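Local coordinates for protein EDTA monooxygenase (EDTA-degrading bacterium BNC1, PDB 5DQP) that probably uses reduced FMN and molecular oxygen to oxidise EDTA, as a member of the luciferase-like monooxygenases working with a partner flavin reductase, at residues K220-A223 with S224-E228; E152-E155 with V156-L160; L18-S21 with W22-R26. One frame throughout, in Å; residues are numbered along the deposited sequence.

Interaction 1: K220-A223 with S224-E228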
loop_
_atom_site.group_PDB
_atom_site.type_symbol
_atom_site.label_atom_id
_atom_site.label_comp_id
_atom_site.label_asym_id
_atom_site.label_seq_id
_atom_site.Cartn_x
_atom_site.Cartn_y
_atom_site.Cartn_z
ATOM N N LYS A 220 -1.659 -26.724 4.155
ATOM C CA LYS A 220 -0.755 -27.180 5.207
ATOM C C LYS A 220 0.671 -27.331 4.695
ATOM O O LYS A 220 1.616 -27.055 5.443
ATOM C CB LYS A 220 -1.244 -28.487 5.821
ATOM C CG LYS A 220 -2.415 -28.284 6.782
ATOM C CD LYS A 220 -2.911 -29.626 7.231
ATOM C CE LYS A 220 -4.139 -29.512 8.091
ATOM N NZ LYS A 220 -4.686 -30.878 8.271
ATOM N N ARG A 221 0.847 -27.728 3.425
ATOM C CA ARG A 221 2.187 -27.858 2.865
ATOM C C ARG A 221 2.831 -26.501 2.645
ATOM O O ARG A 221 3.993 -26.286 3.015
ATOM C CB ARG A 221 2.156 -28.629 1.555
ATOM C CG ARG A 221 3.546 -28.785 0.949
ATOM C CD ARG A 221 3.545 -29.525 -0.388
ATOM N NE ARG A 221 4.904 -29.682 -0.916
ATOM C CZ ARG A 221 5.430 -28.934 -1.885
ATOM N NH1 ARG A 221 4.719 -27.971 -2.455
ATOM N NH2 ARG A 221 6.674 -29.148 -2.291
ATOM N N LEU A 222 2.098 -25.569 2.027
ATOM C CA LEU A 222 2.600 -24.206 1.922
ATOM C C LEU A 222 3.017 -23.684 3.298
ATOM O O LEU A 222 4.108 -23.122 3.464
ATOM C CB LEU A 222 1.535 -23.311 1.297
ATOM C CG LEU A 222 2.024 -21.994 0.703
ATOM C CD1 LEU A 222 2.810 -22.224 -0.584
ATOM C CD2 LEU A 222 0.857 -21.105 0.426
ATOM N N ALA A 223 2.168 -23.893 4.304
ATOM C CA ALA A 223 2.461 -23.378 5.636
ATOM C C ALA A 223 3.728 -23.995 6.205
ATOM O O ALA A 223 4.522 -23.302 6.853
ATOM C CB ALA A 223 1.279 -23.628 6.568
ATOM N N SER A 224 3.942 -25.299 5.972
ATOM C CA SER A 224 5.115 -25.953 6.549
ATOM C C SER A 224 6.401 -25.398 5.947
ATOM O O SER A 224 7.446 -25.416 6.607
ATOM C CB SER A 224 5.034 -27.476 6.354
ATOM O OG SER A 224 5.263 -27.845 4.993
ATOM N N ARG A 225 6.333 -24.872 4.713
ATOM C CA ARG A 225 7.490 -24.337 3.990
ATOM C C ARG A 225 7.713 -22.852 4.249
ATOM O O ARG A 225 8.860 -22.413 4.380
ATOM C CB ARG A 225 7.334 -24.576 2.477
ATOM C CG ARG A 225 7.247 -26.066 2.092
ATOM C CD ARG A 225 7.116 -26.314 0.578
ATOM N NE ARG A 225 8.066 -25.506 -0.180
ATOM C CZ ARG A 225 9.365 -25.774 -0.298
ATOM N NH1 ARG A 225 9.882 -26.846 0.290
ATOM N NH2 ARG A 225 10.154 -24.968 -1.000
ATOM N N PHE A 226 6.637 -22.070 4.325
ATOM C CA PHE A 226 6.726 -20.617 4.363
ATOM C C PHE A 226 5.961 -19.942 5.491
ATOM O O PHE A 226 6.257 -18.785 5.782
ATOM C CB PHE A 226 6.231 -20.031 3.038
ATOM C CG PHE A 226 7.060 -20.441 1.872
ATOM C CD1 PHE A 226 8.322 -19.909 1.698
ATOM C CD2 PHE A 226 6.592 -21.380 0.963
ATOM C CE1 PHE A 226 9.115 -20.297 0.622
ATOM C CE2 PHE A 226 7.377 -21.776 -0.104
ATOM C CZ PHE A 226 8.631 -21.232 -0.277
ATOM N N GLY A 227 4.997 -20.602 6.127
ATOM C CA GLY A 227 4.169 -19.930 7.115
ATOM C C GLY A 227 4.865 -19.874 8.462
ATOM O O GLY A 227 5.386 -20.879 8.949
ATOM N N GLU A 228 4.912 -18.687 9.049
ATOM C CA GLU A 228 5.438 -18.540 10.398
ATOM C C GLU A 228 4.327 -18.342 11.396
ATOM O O GLU A 228 4.473 -18.708 12.566
ATOM C CB GLU A 228 6.400 -17.357 10.457
ATOM C CG GLU A 228 7.349 -17.417 9.289
ATOM C CD GLU A 228 8.346 -16.285 9.259
ATOM O OE1 GLU A 228 8.188 -15.363 8.420
ATOM O OE2 GLU A 228 9.291 -16.331 10.071
HETATM O O HOH W 1 8.359 -29.660 0.439
#

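Interaction 2: E152-E155 with V156-L160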
loop_
_atom_site.group_PDB
_atom_site.type_symbol
_atom_site.label_atom_id
_atom_site.label_comp_id
_atom_site.label_asym_id
_atom_site.label_seq_id
_atom_site.Cartn_x
_atom_site.Cartn_y
_atom_site.Cartn_z
ATOM N N GLU A 152 5.767 -21.240 -5.960
ATOM C CA GLU A 152 6.800 -20.566 -6.744
ATOM C C GLU A 152 6.853 -19.072 -6.427
ATOM O O GLU A 152 7.938 -18.480 -6.330
ATOM C CB GLU A 152 6.564 -20.796 -8.237
ATOM C CG GLU A 152 7.781 -20.405 -9.084
ATOM C CD GLU A 152 7.542 -20.440 -10.589
ATOM O OE1 GLU A 152 8.240 -19.681 -11.299
ATOM O OE2 GLU A 152 6.662 -21.209 -11.061
ATOM N N PHE A 153 5.685 -18.453 -6.260
ATOM C CA PHE A 153 5.597 -17.054 -5.856
ATOM C C PHE A 153 6.372 -16.800 -4.560
ATOM O O PHE A 153 7.096 -15.810 -4.440
ATOM C CB PHE A 153 4.113 -16.685 -5.697
ATOM C CG PHE A 153 3.845 -15.217 -5.580
ATOM C CD1 PHE A 153 4.105 -14.532 -4.398
ATOM C CD2 PHE A 153 3.298 -14.523 -6.634
ATOM C CE1 PHE A 153 3.831 -13.186 -4.287
ATOM C CE2 PHE A 153 3.045 -13.181 -6.524
ATOM C CZ PHE A 153 3.305 -12.513 -5.363
ATOM N N LEU A 154 6.199 -17.670 -3.567
ATOM C CA LEU A 154 6.877 -17.485 -2.292
ATOM C C LEU A 154 8.382 -17.654 -2.432
ATOM O O LEU A 154 9.148 -16.925 -1.790
ATOM C CB LEU A 154 6.319 -18.455 -1.252
ATOM C CG LEU A 154 5.138 -17.929 -0.425
ATOM C CD1 LEU A 154 5.594 -16.717 0.367
ATOM C CD2 LEU A 154 4.013 -17.554 -1.306
ATOM N N GLU A 155 8.831 -18.601 -3.271
ATOM C CA GLU A 155 10.262 -18.716 -3.541
ATOM C C GLU A 155 10.807 -17.444 -4.187
ATOM O O GLU A 155 11.898 -16.978 -3.835
ATOM C CB GLU A 155 10.555 -19.908 -4.449
ATOM C CG GLU A 155 10.132 -21.259 -3.936
ATOM C CD GLU A 155 10.500 -22.378 -4.913
ATOM O OE1 GLU A 155 11.166 -22.091 -5.936
ATOM O OE2 GLU A 155 10.127 -23.544 -4.661
ATOM N N VAL A 156 10.093 -16.900 -5.170
ATOM C CA VAL A 156 10.553 -15.675 -5.801
ATOM C C VAL A 156 10.652 -14.579 -4.759
ATOM O O VAL A 156 11.692 -13.938 -4.605
ATOM C CB VAL A 156 9.623 -15.263 -6.955
ATOM C CG1 VAL A 156 10.040 -13.895 -7.458
ATOM C CG2 VAL A 156 9.663 -16.299 -8.078
ATOM N N VAL A 157 9.590 -14.405 -3.970
ATOM C CA VAL A 157 9.566 -13.302 -3.022
ATOM C C VAL A 157 10.700 -13.433 -2.004
ATOM O O VAL A 157 11.420 -12.468 -1.741
ATOM C CB VAL A 157 8.185 -13.212 -2.356
ATOM C CG1 VAL A 157 8.204 -12.215 -1.174
ATOM C CG2 VAL A 157 7.181 -12.818 -3.392
ATOM N N HIS A 158 10.879 -14.621 -1.406
ATOM C CA HIS A 158 11.978 -14.769 -0.453
ATOM C C HIS A 158 13.323 -14.516 -1.124
ATOM O O HIS A 158 14.202 -13.857 -0.551
ATOM C CB HIS A 158 11.947 -16.148 0.210
ATOM C CG HIS A 158 11.086 -16.194 1.434
ATOM N ND1 HIS A 158 11.488 -15.669 2.643
ATOM C CD2 HIS A 158 9.828 -16.658 1.625
ATOM C CE1 HIS A 158 10.525 -15.830 3.533
ATOM N NE2 HIS A 158 9.504 -16.420 2.939
ATOM N N GLY A 159 13.489 -15.008 -2.355
ATOM C CA GLY A 159 14.693 -14.704 -3.109
ATOM C C GLY A 159 14.909 -13.213 -3.302
ATOM O O GLY A 159 16.026 -12.719 -3.145
ATOM N N LEU A 160 13.841 -12.473 -3.614
ATOM C CA LEU A 160 13.954 -11.023 -3.773
ATOM C C LEU A 160 14.319 -10.338 -2.467
ATOM O O LEU A 160 15.163 -9.432 -2.442
ATOM C CB LEU A 160 12.651 -10.445 -4.328
ATOM C CG LEU A 160 12.457 -10.806 -5.797
ATOM C CD1 LEU A 160 11.089 -10.385 -6.315
ATOM C CD2 LEU A 160 13.574 -10.152 -6.631
#

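Interaction 3: L18-S21 with W22-R26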
loop_
_atom_site.group_PDB
_atom_site.type_symbol
_atom_site.label_atom_id
_atom_site.label_comp_id
_atom_site.label_asym_id
_atom_site.label_seq_id
_atom_site.Cartn_x
_atom_site.Cartn_y
_atom_site.Cartn_z
ATOM N N LEU A 18 -19.494 -8.327 12.045
ATOM C CA LEU A 18 -20.914 -8.532 11.801
ATOM C C LEU A 18 -21.380 -7.734 10.576
ATOM O O LEU A 18 -20.966 -6.586 10.380
ATOM C CB LEU A 18 -21.738 -8.167 13.034
ATOM C CG LEU A 18 -21.439 -9.046 14.251
ATOM C CD1 LEU A 18 -22.466 -8.792 15.350
ATOM C CD2 LEU A 18 -21.314 -10.580 13.919
ATOM N N PRO A 19 -22.270 -8.302 9.752
ATOM C CA PRO A 19 -22.623 -7.641 8.480
ATOM C C PRO A 19 -23.309 -6.293 8.637
ATOM O O PRO A 19 -23.171 -5.432 7.755
ATOM C CB PRO A 19 -23.550 -8.666 7.796
ATOM C CG PRO A 19 -24.122 -9.498 8.945
ATOM C CD PRO A 19 -22.948 -9.606 9.915
ATOM N N ASN A 20 -24.071 -6.080 9.702
ATOM C CA ASN A 20 -24.696 -4.784 9.904
ATOM C C ASN A 20 -23.836 -3.826 10.739
ATOM O O ASN A 20 -24.339 -2.790 11.182
ATOM C CB ASN A 20 -26.066 -4.960 10.562
ATOM C CG ASN A 20 -26.949 -3.779 10.341
ATOM O OD1 ASN A 20 -26.959 -3.194 9.253
ATOM N ND2 ASN A 20 -27.656 -3.372 11.382
ATOM N N SER A 21 -22.556 -4.150 10.966
ATOM C CA SER A 21 -21.771 -3.398 11.938
ATOM C C SER A 21 -21.644 -1.937 11.544
ATOM O O SER A 21 -21.518 -1.075 12.417
ATOM C CB SER A 21 -20.388 -4.043 12.143
ATOM O OG SER A 21 -19.624 -4.149 10.942
ATOM N N TRP A 22 -21.718 -1.620 10.247
ATOM C CA TRP A 22 -21.519 -0.220 9.898
ATOM C C TRP A 22 -22.715 0.658 10.226
ATOM O O TRP A 22 -22.596 1.886 10.142
ATOM C CB TRP A 22 -21.157 -0.061 8.427
ATOM C CG TRP A 22 -22.144 -0.564 7.433
ATOM C CD1 TRP A 22 -23.222 -1.391 7.659
ATOM C CD2 TRP A 22 -22.144 -0.280 6.022
ATOM N NE1 TRP A 22 -23.861 -1.648 6.471
ATOM C CE2 TRP A 22 -23.236 -0.970 5.457
ATOM C CE3 TRP A 22 -21.332 0.505 5.186
ATOM C CZ2 TRP A 22 -23.538 -0.906 4.085
ATOM C CZ3 TRP A 22 -21.636 0.569 3.817
ATOM C CH2 TRP A 22 -22.713 -0.138 3.288
ATOM N N ASN A 23 -23.859 0.072 10.568
ATOM C CA ASN A 23 -25.002 0.803 11.087
ATOM C C ASN A 23 -25.054 0.822 12.624
ATOM O O ASN A 23 -25.993 1.386 13.184
ATOM C CB ASN A 23 -26.305 0.207 10.528
ATOM C CG ASN A 23 -26.572 0.624 9.089
ATOM O OD1 ASN A 23 -26.480 1.812 8.738
ATOM N ND2 ASN A 23 -26.902 -0.355 8.243
ATOM N N GLU A 24 -24.062 0.246 13.308
ATOM C CA GLU A 24 -23.998 0.173 14.761
ATOM C C GLU A 24 -23.043 1.245 15.293
ATOM O O GLU A 24 -22.469 2.027 14.534
ATOM C CB GLU A 24 -23.541 -1.219 15.212
ATOM C CG GLU A 24 -24.485 -2.343 14.874
ATOM C CD GLU A 24 -25.697 -2.321 15.750
ATOM O OE1 GLU A 24 -25.728 -1.467 16.664
ATOM O OE2 GLU A 24 -26.613 -3.148 15.534
ATOM N N GLY A 25 -22.840 1.254 16.615
ATOM C CA GLY A 25 -22.068 2.334 17.202
ATOM C C GLY A 25 -22.770 3.651 16.925
ATOM O O GLY A 25 -23.981 3.781 17.114
ATOM N N ARG A 26 -22.023 4.650 16.460
ATOM C CA ARG A 26 -22.674 5.914 16.141
ATOM C C ARG A 26 -23.386 5.885 14.782
ATOM O O ARG A 26 -24.020 6.876 14.404
ATOM C CB ARG A 26 -21.656 7.051 16.225
ATOM C CG ARG A 26 -21.417 7.565 17.660
ATOM C CD ARG A 26 -21.075 6.436 18.645
ATOM N NE ARG A 26 -19.717 5.916 18.455
ATOM C CZ ARG A 26 -19.316 4.725 18.892
ATOM N NH1 ARG A 26 -20.166 3.938 19.541
ATOM N NH2 ARG A 26 -18.069 4.314 18.684
HETATM O O HOH W 2 -26.395 -3.445 6.145
#

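Interaction 1: K220-A223 with S224-E228
Ser224 turns back on the preceding turn of its helix and gives two bonds to it. Its backbone N donates to Lys220 O, while OG, held between the backbone N and the carbonyl carbon (chi1 73°), reaches Arg221 O at 2.8 Å. Serine suits this buried place because its short hydroxyl meets its own helix backbone. Without the hydroxyl, as with an alanine here, Arg221 O would probably lose its OG donor and keep the backbone bond from Arg225 N.

Arg225 N, the second donor to Arg221 O, stands 3.2 Å from it and also makes a weak bond to Leu222 O. The two arginine side chains run side by side, pointing the same way, with guanidinium planes 13° apart. Arg225 CD sits over the centre of one face of the Arg221 guanidinium, 4.0 Å from Arg221 CZ, so a methylene rather than a second charge covers that face. The like charges, 4.4 Å from Arg221 NH2 to Arg225 NE, are probably eased by Glu151, which salt-bridges Arg225 NH2, and by a water weakly bound to both residues.

Phe226 N donates to Leu222 O at 2.9 Å. Its ring slants across the leucine, CD2 lying 4.2 Å from Leu222 CD1, and this apolar pair faces helix 143-161, where Leu222 touches Tyr147, a predicted FMN-binding residue.

Gly227 N closes the last turn on Ala223 O at 2.8 Å. Gly227 is the first residue to leave helical angles, and the place beside Ala223 O is close, so a residue without a side chain fits easily. Arg256 takes up the oxygens of Ser224 and Gly227. This is the C-terminal end of helix 217-226 in a beta-alpha-beta unit between strands 210-213 and 229-233, as expected in a TIM barrel.

Interaction 2: E152-E155 with V156-L160
Phe153 and Val157, one helical turn apart, make the tight part of this contact. Val157 CG2 comes 3.5 Å from Phe153 CE1, approaching the ring obliquely, and lies 3.2 Å from Phe153 O. The phenylalanine ring is brought to it because CG stands anti to the backbone N (chi1 -167°). Beta-branched valine fits here, since CG2 faces back along the helix while the residue also rests on Trp122 of strand 120-125. Val156 follows the same pattern, its CG2 being 3.3 Å from Glu152 O.

Four i to i+4 backbone bonds, among them His158 N to Leu154 O at 2.9 Å, keep the helix regular. The His158 ring turns an edge towards the same oxygen, its CD2 3.5 Å from Leu154 O.

The partly exposed side is looser. The Glu155 chain is extended beyond CG, and its carboxylate makes a long, weak ion pair with Arg225; Gly159, with no side chain, is also partly exposed. Glu152 is instead buried, its carboxylate held by His187 and two backbone N-H groups. The contact is plain i to i+4 packing within helix 143-161, whose apolar face lies against helix 102-115 and the barrel strand 120-125.

Interaction 3: L18-S21 with W22-R26
Asn20 and Asn23 join amide to amide. Asn23 ND2 points at Asn20 OD1, 3.0 Å away, in an almost straight bond with an N-H...O angle of 176°. The acceptor lies in the plane of the Asn23 amide, but the donor is tilted from the Asn20 carbonyl plane, and the two amides are turned 55° against each other. Asparagine suits both ends: one amide offers the oxygen and the other the N-H, on side chains short enough to meet across a turn. The first torsion of Asn20 sets its CG opposite the backbone N, which carries the amide across the turn.

The backbone repeats the pairing. Asn23 N donates to Asn20 O at 3.0 Å, and Glu24 N to Ser21 O. Glu24 folds over this turn, its CG 3.7 Å from Asn20 O.

A water ties in Trp22, giving a hydrogen bond to Asn20 OD1 at 3.2 Å and accepting one from Trp22 NE1 at 3.1 Å. It lies in the plane of the indole, as does Asn20 O, which approaches the ring edge near CD1.

Behind these stands the preceding type I turn from Leu18 to Ser21. Leu18 O is gripped twice, by Ser21 N and by Ser21 OG at 2.8 Å, the hydroxyl lying in the carbonyl plane; Ser15 OG is a further partner of that hydroxyl. Farther out, Arg29 binds Asn23 OD1, and Arg31 binds the oxygens of Ser21 and Trp22. Trp22 packs on Pro178 and Phe179 of the second subunit, its ring meeting that of Phe179 at about 55°. A type I turn thus runs directly into a short 3-10 turn, in the loop between strand 7-11 and helix 35-47, and its tryptophan lies at the dimer interface.

In the fold
From the N terminus, interaction 3 comes first, closing turns in the loop after strand 7-11; interaction 2 follows within helix 143-161, and interaction 1 ends helix 217-226. The three lie in series, each complete before the next opens, so none nests in or crosses another. Interactions 1 and 2 are neighbours: their centres are about 13 Å apart, and Phe226 of helix 217-226 packs on Leu154 and His158 of helix 143-161, with Phe226 CD1 3.6 Å from His158 CD2. Interaction 3 is remote, its centre about 35 Å from that of interaction 1 and across the chain's centre, where it meets the second subunit instead.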